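Local coordinates for uncharacterized protein DR_0571 (Deinococcus radiodurans R1, PDB 3C4N) that is of unknown function but binds ADP and is probably an FAD-dependent oxidoreductase, at residues A[228-233]-A[238-243]. Sequence-based numbering, arbitrary orientation.
With ADP (adenosine-5'-diphosphate), chain C.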
ATOM      1  N   ILE A 228       1.401 -19.543   5.710  1.00 26.41           N
ATOM      2  CA  ILE A 228       0.977 -18.997   4.422  1.00 19.10           C
ATOM      3  C   ILE A 228      -0.528 -19.157   4.211  1.00 17.65           C
ATOM      4  O   ILE A 228      -1.044 -20.277   4.137  1.00 11.70           O
ATOM      5  CB  ILE A 228       1.688 -19.712   3.253  1.00 21.07           C
ATOM      6  CG1 ILE A 228       3.198 -19.466   3.333  1.00 19.03           C
ATOM      7  CG2 ILE A 228       1.100 -19.249   1.927  1.00 12.58           C
ATOM      8  CD1 ILE A 228       4.010 -20.233   2.308  1.00 20.44           C
ATOM      9  N   ILE A 229      -1.221 -18.027   4.110  1.00 16.54           N
ATOM     10  CA  ILE A 229      -2.660 -18.014   3.885  1.00 13.35           C
ATOM     11  C   ILE A 229      -2.932 -17.710   2.413  1.00 13.14           C
ATOM     12  O   ILE A 229      -2.590 -16.639   1.914  1.00 14.06           O
ATOM     13  CB  ILE A 229      -3.345 -16.952   4.767  1.00 10.45           C
ATOM     14  CG1 ILE A 229      -3.108 -17.295   6.237  1.00  9.22           C
ATOM     15  CG2 ILE A 229      -4.827 -16.876   4.456  1.00  6.69           C
ATOM     16  CD1 ILE A 229      -3.700 -16.302   7.186  1.00 16.43           C
ATOM     17  N   VAL A 230      -3.535 -18.681   1.730  1.00 17.98           N
ATOM     18  CA  VAL A 230      -3.875 -18.576   0.316  1.00  4.15           C
ATOM     19  C   VAL A 230      -5.275 -18.005   0.131  1.00  9.14           C
ATOM     20  O   VAL A 230      -6.267 -18.735   0.132  1.00  7.83           O
ATOM     21  CB  VAL A 230      -3.809 -19.961  -0.368  1.00  9.67           C
ATOM     22  CG1 VAL A 230      -4.289 -19.876  -1.793  1.00  5.62           C
ATOM     23  CG2 VAL A 230      -2.399 -20.494  -0.326  1.00  7.28           C
ATOM     24  N   ALA A 231      -5.331 -16.685  -0.036  1.00 15.25           N
ATOM     25  CA  ALA A 231      -6.582 -15.951  -0.234  1.00 16.52           C
ATOM     26  C   ALA A 231      -6.624 -15.398  -1.654  1.00 11.96           C
ATOM     27  O   ALA A 231      -6.986 -14.244  -1.852  1.00 11.82           O
ATOM     28  CB  ALA A 231      -6.671 -14.807   0.757  1.00  7.73           C
ATOM     29  N   ALA A 232      -6.272 -16.228  -2.634  1.00 12.60           N
ATOM     30  CA  ALA A 232      -6.245 -15.791  -4.013  1.00  3.79           C
ATOM     31  C   ALA A 232      -7.604 -15.907  -4.670  1.00  8.63           C
ATOM     32  O   ALA A 232      -7.727 -15.770  -5.883  1.00 14.52           O
ATOM     33  CB  ALA A 232      -5.211 -16.596  -4.791  1.00  3.59           C
ATOM     34  N   GLY A 233      -8.633 -16.133  -3.862  1.00 11.97           N
ATOM     35  CA  GLY A 233      -9.968 -16.278  -4.408  1.00 10.16           C
ATOM     36  C   GLY A 233     -10.038 -17.517  -5.286  1.00 16.92           C
ATOM     37  O   GLY A 233      -9.434 -18.544  -4.979  1.00 11.38           O
ATOM     38  N   ALA A 238      -5.856 -23.619  -7.834  1.00 15.15           N
ATOM     39  CA  ALA A 238      -4.779 -23.883  -8.779  1.00 14.88           C
ATOM     40  C   ALA A 238      -3.429 -23.496  -8.195  1.00 17.74           C
ATOM     41  O   ALA A 238      -2.443 -24.215  -8.363  1.00 18.91           O
ATOM     42  CB  ALA A 238      -5.020 -23.126 -10.088  1.00 10.65           C
ATOM     43  N   LEU A 239      -3.380 -22.351  -7.521  1.00 19.90           N
ATOM     44  CA  LEU A 239      -2.142 -21.881  -6.914  1.00 17.40           C
ATOM     45  C   LEU A 239      -1.427 -23.007  -6.176  1.00 24.55           C
ATOM     46  O   LEU A 239      -0.264 -23.302  -6.458  1.00 22.69           O
ATOM     47  CB  LEU A 239      -2.424 -20.755  -5.929  1.00 16.29           C
ATOM     48  CG  LEU A 239      -1.158 -20.128  -5.351  1.00 15.87           C
ATOM     49  CD1 LEU A 239      -0.424 -19.366  -6.460  1.00 16.76           C
ATOM     50  CD2 LEU A 239      -1.521 -19.175  -4.222  1.00 17.91           C
ATOM     51  N   VAL A 240      -2.137 -23.629  -5.234  1.00 22.11           N
ATOM     52  CA  VAL A 240      -1.589 -24.714  -4.429  1.00 23.75           C
ATOM     53  C   VAL A 240      -1.342 -25.992  -5.222  1.00 22.97           C
ATOM     54  O   VAL A 240      -0.488 -26.801  -4.863  1.00 21.49           O
ATOM     55  CB  VAL A 240      -2.517 -25.049  -3.255  1.00 24.00           C
ATOM     56  CG1 VAL A 240      -2.733 -23.822  -2.400  1.00 15.81           C
ATOM     57  CG2 VAL A 240      -3.827 -25.583  -3.781  1.00 24.01           C
ATOM     58  N   GLU A 241      -2.096 -26.169  -6.297  1.00 25.12           N
ATOM     59  CA  GLU A 241      -1.956 -27.343  -7.142  1.00 25.17           C
ATOM     60  C   GLU A 241      -0.669 -27.264  -7.951  1.00 20.01           C
ATOM     61  O   GLU A 241       0.161 -28.154  -7.883  1.00 22.16           O
ATOM     62  CB  GLU A 241      -3.159 -27.443  -8.082  1.00 27.08           C
ATOM     63  CG  GLU A 241      -2.993 -28.419  -9.239  1.00 37.76           C
ATOM     64  CD  GLU A 241      -2.911 -29.864  -8.787  1.00 46.72           C
ATOM     65  OE1 GLU A 241      -3.778 -30.275  -7.984  1.00 48.43           O
ATOM     66  OE2 GLU A 241      -1.990 -30.589  -9.241  1.00 44.41           O
ATOM     67  N   GLN A 242      -0.497 -26.183  -8.699  1.00 25.67           N
ATOM     68  CA  GLN A 242       0.685 -26.045  -9.525  1.00 32.06           C
ATOM     69  C   GLN A 242       1.942 -25.736  -8.716  1.00 37.92           C
ATOM     70  O   GLN A 242       3.060 -25.917  -9.201  1.00 43.47           O
ATOM     71  CB  GLN A 242       0.443 -24.971 -10.590  1.00 35.84           C
ATOM     72  CG  GLN A 242      -0.888 -25.156 -11.347  1.00 42.61           C
ATOM     73  CD  GLN A 242      -1.207 -24.009 -12.310  1.00 40.98           C
ATOM     74  OE1 GLN A 242      -2.361 -23.817 -12.712  1.00 31.71           O
ATOM     75  NE2 GLN A 242      -0.184 -23.248 -12.686  1.00 35.97           N
ATOM     76  N   GLY A 243       1.760 -25.295  -7.475  1.00 35.14           N
ATOM     77  CA  GLY A 243       2.900 -24.961  -6.640  1.00 27.55           C
ATOM     78  C   GLY A 243       3.355 -26.048  -5.684  1.00 32.22           C
ATOM     79  O   GLY A 243       4.556 -26.220  -5.465  1.00 32.69           O
TER
HETATM   80  PB  ADP C 411     -11.846 -13.067  -2.718  1.00 25.71           P
HETATM   81  O1B ADP C 411     -11.914 -14.447  -2.238  1.00 19.79           O
HETATM   82  O2B ADP C 411     -11.722 -12.042  -1.495  1.00 30.48           O
HETATM   83  O3B ADP C 411     -13.160 -12.706  -3.585  1.00 33.15           O
HETATM   84  PA  ADP C 411     -10.703 -11.925  -4.818  1.00 19.51           P
HETATM   85  O1A ADP C 411     -10.898 -12.726  -6.042  1.00 20.72           O
HETATM   86  O2A ADP C 411     -11.958 -10.916  -4.648  1.00 16.15           O
HETATM   87  O3A ADP C 411     -10.527 -12.876  -3.538  1.00 33.91           O
HETATM   88  O5' ADP C 411      -9.298 -11.164  -4.763  1.00 23.42           O
HETATM   89  C5' ADP C 411      -8.371 -12.022  -4.173  1.00  1.38           C
HETATM   90  C4' ADP C 411      -6.967 -11.607  -4.522  1.00 21.87           C
HETATM   91  O4' ADP C 411      -5.822 -12.475  -4.730  1.00 20.34           O
HETATM   92  C3' ADP C 411      -7.313 -10.985  -5.840  1.00 23.76           C
HETATM   93  O3' ADP C 411      -7.790  -9.654  -5.640  1.00 29.30           O
HETATM   94  C2' ADP C 411      -6.024 -11.060  -6.662  1.00 19.30           C
HETATM   95  O2' ADP C 411      -5.626  -9.745  -7.084  1.00 34.85           O
HETATM   96  C1' ADP C 411      -5.018 -11.745  -5.694  1.00 19.31           C
HETATM   97  N9  ADP C 411      -4.236 -12.790  -6.271  1.00 21.28           N
HETATM   98  C8  ADP C 411      -4.751 -13.824  -7.069  1.00 28.02           C
HETATM   99  N7  ADP C 411      -3.757 -14.599  -7.468  1.00 21.84           N
HETATM  100  C5  ADP C 411      -2.594 -14.148  -6.928  1.00 19.81           C
HETATM  101  C6  ADP C 411      -1.251 -14.604  -6.884  1.00 18.33           C
HETATM  102  N6  ADP C 411      -0.927 -15.930  -7.243  1.00 15.62           N
HETATM  103  N1  ADP C 411      -0.324 -13.854  -6.247  1.00 18.42           N
HETATM  104  C2  ADP C 411      -0.648 -12.718  -5.632  1.00 16.54           C
HETATM  105  N3  ADP C 411      -1.854 -12.283  -5.583  1.00 19.53           N
HETATM  106  C4  ADP C 411      -2.909 -12.995  -6.152  1.00 18.48           C
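Val230, the last residue of strand 227-230, turns its two methyls onto helix 236-244, one for each of the successive residues Leu239 and Val240. Val230 CG1 meets Leu239 CD2 at 3.7 Å, and Val230 CG2 meets Val240 CG1 at 3.9 Å, the side chains lying at a slant to one another. With chi1 at 174°, the isopropyl fork of Val230 sets CG1 beside its own carbonyl carbon and CG2 beside its backbone N, which is how a single side chain spans both partners. Leu239 is extended from the helix, CG opposite the backbone N (chi1 -175°), and it splits its branches: CD2 goes to the valine, while CD1 reaches ADP N6 at 3.6 Å. Leu197 of strand 194-198 touches Val230, Leu239 and Val240 alike, and Leu372 of strand 370-374 adds to the packing on Val230, so this apolar patch is closely filled. Strand 227-230 runs parallel to strand 36-42 in the sheet of what is probably a Rossmann-type FAD-binding domain; the glycines Gly43, Gly45 and Gly48 fit the family's GxGxxG pattern. Past the strand end the chain runs along the nucleotide. Ala232 CB lies 3.6 Å from both C8 and N7 of the adenine, and its CA is 3.4 Å from O4' of the ribose. Gly233 CA then comes within 3.4 Å of O1B on the diphosphate; its positive phi (65°) suits glycine. The far side of the helix is looser: Gln242 is exposed to solvent, and Glu241, which does not reach the strand, hydrogen-bonds through OE1 to His247 ND1.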